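PDB 3QPI: chlorite Dismutase from Nitrobacter winogradskyi, which uses a heme b cofactor to convert chlorite into chloride and molecular oxygen. Local coordinates for residues A13-V19 / D176-A182; L27-L33 / P49-R53. One frame throughout, in Å; residues are numbered along the deposited sequence.

Interaction 1: A13-V19 / D176-A182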
# COMPACT_ATOMS: atom_id res chain seq x y z
N ALA A 13 -9.15 15.27 -1.63
CA ALA A 13 -8.86 15.23 -3.03
C ALA A 13 -9.40 13.94 -3.69
O ALA A 13 -9.31 13.82 -4.91
CB ALA A 13 -7.32 15.29 -3.22
N TRP A 14 -9.92 12.98 -2.91
CA TRP A 14 -10.33 11.69 -3.49
C TRP A 14 -11.68 11.37 -2.96
O TRP A 14 -11.92 11.61 -1.79
CB TRP A 14 -9.37 10.56 -3.11
CG TRP A 14 -7.97 10.78 -3.63
CD1 TRP A 14 -6.97 11.42 -3.02
CD2 TRP A 14 -7.47 10.32 -4.89
NE1 TRP A 14 -5.83 11.43 -3.84
CE2 TRP A 14 -6.13 10.75 -4.99
CE3 TRP A 14 -8.04 9.61 -5.95
CZ2 TRP A 14 -5.35 10.49 -6.11
CZ3 TRP A 14 -7.25 9.34 -7.07
CH2 TRP A 14 -5.93 9.78 -7.14
N SER A 15 -12.57 10.88 -3.82
CA SER A 15 -13.83 10.32 -3.31
C SER A 15 -13.55 8.85 -3.16
O SER A 15 -12.67 8.27 -3.85
CB SER A 15 -15.01 10.54 -4.26
OG SER A 15 -14.68 10.10 -5.56
N ILE A 16 -14.25 8.26 -2.22
CA ILE A 16 -14.09 6.84 -1.95
C ILE A 16 -15.15 6.03 -2.70
O ILE A 16 -16.36 6.12 -2.40
CB ILE A 16 -14.18 6.52 -0.43
CG1 ILE A 16 -13.01 7.15 0.32
CG2 ILE A 16 -14.18 4.99 -0.20
CD1 ILE A 16 -13.24 7.25 1.82
N LEU A 17 -14.67 5.26 -3.67
CA LEU A 17 -15.47 4.30 -4.45
C LEU A 17 -16.00 3.21 -3.53
O LEU A 17 -17.20 3.00 -3.44
CB LEU A 17 -14.61 3.68 -5.57
CG LEU A 17 -14.18 4.76 -6.56
CD1 LEU A 17 -13.18 4.28 -7.65
CD2 LEU A 17 -15.44 5.38 -7.19
N SER A 18 -15.09 2.58 -2.80
CA SER A 18 -15.46 1.44 -1.97
C SER A 18 -14.47 1.17 -0.84
O SER A 18 -13.26 1.42 -0.97
CB SER A 18 -15.55 0.17 -2.83
OG SER A 18 -14.37 0.04 -3.59
N VAL A 19 -15.02 0.64 0.24
CA VAL A 19 -14.24 0.06 1.32
C VAL A 19 -14.73 -1.37 1.56
O VAL A 19 -15.90 -1.57 1.90
CB VAL A 19 -14.41 0.83 2.63
CG1 VAL A 19 -13.59 0.18 3.75
CG2 VAL A 19 -14.04 2.31 2.43
N ASP A 176 -9.38 -3.12 2.01
CA ASP A 176 -9.36 -2.65 0.64
C ASP A 176 -10.14 -1.33 0.50
O ASP A 176 -11.37 -1.30 0.58
CB ASP A 176 -9.95 -3.73 -0.28
CG ASP A 176 -8.88 -4.52 -1.02
OD1 ASP A 176 -7.72 -4.06 -1.09
OD2 ASP A 176 -9.20 -5.60 -1.54
N ILE A 177 -9.42 -0.22 0.32
CA ILE A 177 -10.05 1.06 -0.00
C ILE A 177 -9.75 1.46 -1.45
O ILE A 177 -8.59 1.44 -1.87
CB ILE A 177 -9.57 2.16 0.97
CG1 ILE A 177 -9.80 1.72 2.42
CG2 ILE A 177 -10.30 3.48 0.69
CD1 ILE A 177 -9.15 2.58 3.42
N ARG A 178 -10.79 1.79 -2.21
CA ARG A 178 -10.57 2.25 -3.59
C ARG A 178 -11.09 3.67 -3.80
O ARG A 178 -12.14 4.03 -3.28
CB ARG A 178 -11.24 1.30 -4.61
CG ARG A 178 -10.69 -0.13 -4.57
CD ARG A 178 -9.21 -0.20 -4.95
NE ARG A 178 -8.71 -1.57 -4.93
CZ ARG A 178 -8.15 -2.17 -3.87
NH1 ARG A 178 -8.00 -1.52 -2.72
NH2 ARG A 178 -7.76 -3.44 -3.98
N LEU A 179 -10.37 4.44 -4.61
CA LEU A 179 -10.66 5.87 -4.77
C LEU A 179 -10.76 6.30 -6.23
O LEU A 179 -10.15 5.70 -7.11
CB LEU A 179 -9.55 6.73 -4.16
CG LEU A 179 -9.13 6.60 -2.70
CD1 LEU A 179 -10.32 6.76 -1.76
CD2 LEU A 179 -8.37 5.23 -2.46
N ALA A 180 -11.48 7.41 -6.43
CA ALA A 180 -11.54 8.12 -7.70
C ALA A 180 -11.22 9.60 -7.45
O ALA A 180 -11.71 10.19 -6.47
CB ALA A 180 -12.92 7.98 -8.34
N ARG A 181 -10.40 10.19 -8.30
CA ARG A 181 -9.98 11.56 -8.10
C ARG A 181 -11.20 12.50 -8.14
O ARG A 181 -12.02 12.46 -9.07
CB ARG A 181 -8.94 11.98 -9.13
CG ARG A 181 -8.24 13.30 -8.79
CD ARG A 181 -6.77 13.31 -9.24
NE ARG A 181 -6.65 13.87 -10.58
CZ ARG A 181 -5.75 13.49 -11.49
NH1 ARG A 181 -4.89 12.51 -11.23
NH2 ARG A 181 -5.72 14.08 -12.68
N ALA A 182 -11.32 13.32 -7.10
CA ALA A 182 -12.41 14.28 -7.01
C ALA A 182 -12.00 15.60 -7.65
O ALA A 182 -12.33 15.86 -8.81
CB ALA A 182 -12.79 14.49 -5.57
O HOH W 1 -14.69 11.54 -7.74
O HOH W 2 -12.72 -1.61 -1.65

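Interaction 2: L27-L33 / P49-R53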
# COMPACT_ATOMS: atom_id res chain seq x y z
N LEU A 27 -12.94 -1.15 7.92
CA LEU A 27 -13.06 0.23 8.37
C LEU A 27 -14.42 0.75 8.00
O LEU A 27 -15.05 0.26 7.05
CB LEU A 27 -12.00 1.11 7.73
CG LEU A 27 -10.57 0.80 8.15
CD1 LEU A 27 -9.58 1.44 7.17
CD2 LEU A 27 -10.33 1.25 9.58
N MET A 28 -14.87 1.75 8.74
CA MET A 28 -16.17 2.35 8.54
C MET A 28 -16.24 3.03 7.17
O MET A 28 -15.22 3.45 6.62
CB MET A 28 -16.41 3.36 9.65
CG MET A 28 -17.70 4.16 9.55
SD MET A 28 -17.85 5.35 10.91
CE MET A 28 -17.40 4.33 12.32
N ALA A 29 -17.45 3.12 6.62
CA ALA A 29 -17.68 3.81 5.35
C ALA A 29 -17.45 5.32 5.47
O ALA A 29 -17.73 5.92 6.51
CB ALA A 29 -19.10 3.55 4.86
N ALA A 30 -16.92 5.92 4.41
CA ALA A 30 -16.79 7.38 4.33
C ALA A 30 -16.88 7.78 2.86
O ALA A 30 -16.71 6.93 2.00
CB ALA A 30 -15.46 7.83 4.94
N SER A 31 -17.13 9.06 2.57
CA SER A 31 -17.36 9.44 1.17
C SER A 31 -16.08 9.92 0.50
O SER A 31 -15.92 9.74 -0.69
CB SER A 31 -18.49 10.47 1.04
OG SER A 31 -18.05 11.79 1.25
N HIS A 32 -15.15 10.46 1.29
CA HIS A 32 -13.93 11.06 0.75
C HIS A 32 -12.69 10.75 1.55
O HIS A 32 -12.75 10.45 2.74
CB HIS A 32 -14.05 12.59 0.70
CG HIS A 32 -14.95 13.08 -0.38
ND1 HIS A 32 -16.31 12.89 -0.34
CD2 HIS A 32 -14.69 13.71 -1.55
CE1 HIS A 32 -16.85 13.40 -1.43
NE2 HIS A 32 -15.89 13.91 -2.18
N LEU A 33 -11.55 10.86 0.88
CA LEU A 33 -10.28 10.65 1.50
C LEU A 33 -9.47 11.94 1.38
O LEU A 33 -9.25 12.43 0.27
CB LEU A 33 -9.55 9.50 0.81
CG LEU A 33 -8.10 9.34 1.26
CD1 LEU A 33 -8.05 9.04 2.77
CD2 LEU A 33 -7.35 8.27 0.45
N PRO A 49 -14.97 9.14 10.60
CA PRO A 49 -15.08 7.70 10.38
C PRO A 49 -13.81 6.95 10.72
O PRO A 49 -13.86 5.96 11.44
CB PRO A 49 -15.38 7.60 8.88
CG PRO A 49 -16.11 8.86 8.58
CD PRO A 49 -15.48 9.91 9.46
N TRP A 50 -12.68 7.42 10.20
CA TRP A 50 -11.39 6.86 10.57
C TRP A 50 -10.31 7.79 10.12
O TRP A 50 -10.53 8.64 9.25
CB TRP A 50 -11.16 5.47 9.96
CG TRP A 50 -11.57 5.30 8.51
CD1 TRP A 50 -12.76 4.82 8.05
CD2 TRP A 50 -10.78 5.60 7.34
NE1 TRP A 50 -12.77 4.81 6.68
CE2 TRP A 50 -11.57 5.28 6.22
CE3 TRP A 50 -9.49 6.10 7.14
CZ2 TRP A 50 -11.11 5.44 4.92
CZ3 TRP A 50 -9.04 6.26 5.85
CH2 TRP A 50 -9.84 5.92 4.75
N GLN A 51 -9.13 7.63 10.72
CA GLN A 51 -7.95 8.41 10.38
C GLN A 51 -6.72 7.55 10.61
O GLN A 51 -6.61 6.88 11.64
CB GLN A 51 -7.87 9.66 11.23
CG GLN A 51 -6.81 10.65 10.77
CD GLN A 51 -6.88 11.95 11.55
OE1 GLN A 51 -6.65 11.97 12.77
NE2 GLN A 51 -7.23 13.04 10.87
N LEU A 52 -5.79 7.59 9.67
CA LEU A 52 -4.66 6.68 9.66
C LEU A 52 -3.40 7.45 9.31
O LEU A 52 -3.43 8.32 8.45
CB LEU A 52 -4.90 5.62 8.59
CG LEU A 52 -6.06 4.66 8.86
CD1 LEU A 52 -6.19 3.72 7.69
CD2 LEU A 52 -5.85 3.88 10.13
N ARG A 53 -2.28 7.13 9.95
CA ARG A 53 -1.04 7.90 9.76
C ARG A 53 0.14 6.99 9.50
O ARG A 53 0.22 5.87 10.04
CB ARG A 53 -0.74 8.76 10.98
CG ARG A 53 -1.92 9.60 11.39
CD ARG A 53 -1.70 10.32 12.70
NE ARG A 53 -2.90 11.06 13.10
CZ ARG A 53 -2.94 12.37 13.34
NH1 ARG A 53 -1.85 13.12 13.26
NH2 ARG A 53 -4.09 12.94 13.68
O HOH W 3 -13.27 2.61 11.08

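Interaction 1: A13-V19 / D176-A182
A classic beta bulge interrupts the antiparallel pairing of strand 14-23 with strand 171-181 in the sheet of the dimeric alpha-beta barrel fold: Leu-17 and Ser-18 both face Arg-178. The carbonyl O of Arg-178 accepts two weak bonds, from Leu-17 N at 2.8 Å and from Ser-18 N at 3.3 Å. Regular bonding resumes on both sides, with Ser-15 and Ala-180 exchanging N-H...O bonds and Arg-178 N donating to Ser-18 O. At the bulge, Leu-17 leans toward the other strand and lays CD1 3.4 Å from Leu-179 O. Ile-16 and Leu-179 run alongside each other in a tight fit, CG1 of Ile-16 3.4 Å from CD1 of Leu-179. Trp-14 holds CG anti to its carbonyl carbon (chi1 -63°), carrying the indole across to the partner strand, where CE3 comes 3.4 Å from Arg-181 N and one ring face receives Arg-181 CD. Trp-144 meets the same indole edge-to-face. Replacing Trp-14 by an alanine would probably open a gap beside Leu-179 CB and strip Arg-181 CD and Trp-144 of their aromatic partner. Arg-178, bent at chi2, turns back to give weak bonds from NH1 and NH2 to Asp-176 OD1, part of a salt bridge; Glu-156 also pairs with its NE, and Arg-163 with Asp-176 OD2. Arg-178 CB stays at the seam, 3.5 Å from Ser-18 OG.

Interaction 2: L27-L33 / P49-R53
Met-28 and Pro-49 bring the two backbones closest, their CA atoms 5.8 Å apart, and from there the chains diverge until the CA atoms of Leu-33 and Gln-51 stand 9.4 Å apart, with no backbone pairing between them. Trp-50 fills the wedge. Its CG sits between the backbone N and the carbonyl carbon (chi1 43°), which turns the indole in toward the loop 27-31. NE1 gives a weak, bent bond to the carbonyl O of Met-28, 2.8 Å away with an angle of 130° at the hydrogen, and this oxygen lies at the ring edge, near its plane. Over one face comes Leu-27, whose CB makes a CH-pi contact 4.1 Å from the centroid of the five-membered ring of Trp-50. At the far end of the indole, Leu-33 crosses at about a right angle and sets CD1 4.1 Å from Trp-50 CH2. The same Leu-27 also meets Leu-52 tip to tip through the CD1 atoms. Pro-49 packs against Met-28 and Ala-30: the chain of Met-28 crosses it at about a right angle, with SD 3.7 Å from Pro-49 CA, and Ala-30 CB rests 3.8 Å from Pro-49 CG. A water accepts from Met-28 N and donates weakly to Pro-49 O. Strand 4-9 runs between strands 32-37 and 50-54, bonding to both, so the loop leading into strand 32-37, with Leu-33 at the start of that strand, packs on the beginning of the next-but-one strand at the edge of the chain's antiparallel sheet, with buried Trp-50 against the loop 27-30.

In the fold
Both contacts belong to one antiparallel sheet and join where strands 14-23 and 32-37 are neighbours: Ile-16 N is 2.7 Å from Ser-31 O, and Trp-14 O 2.8 Å from Leu-33 N, both probable hydrogen bonds. Interaction 1 ties neighbouring strands through backbone bonding, its salt bridges lying within strand 171-181 or reaching residues outside the contact; interaction 2 has one weak bond and relies on apolar packing. In both the apolar side is buried (Trp-14, Leu-179 and Ile-177; Trp-50, Leu-33 and Leu-52), while Leu-17, Arg-181 and Met-28 are exposed. These sides merge where Leu-33 touches Leu-179 and Ile-177 meets Trp-50. Along the chain, interaction 2 is nested within the long stretch closed by interaction 1.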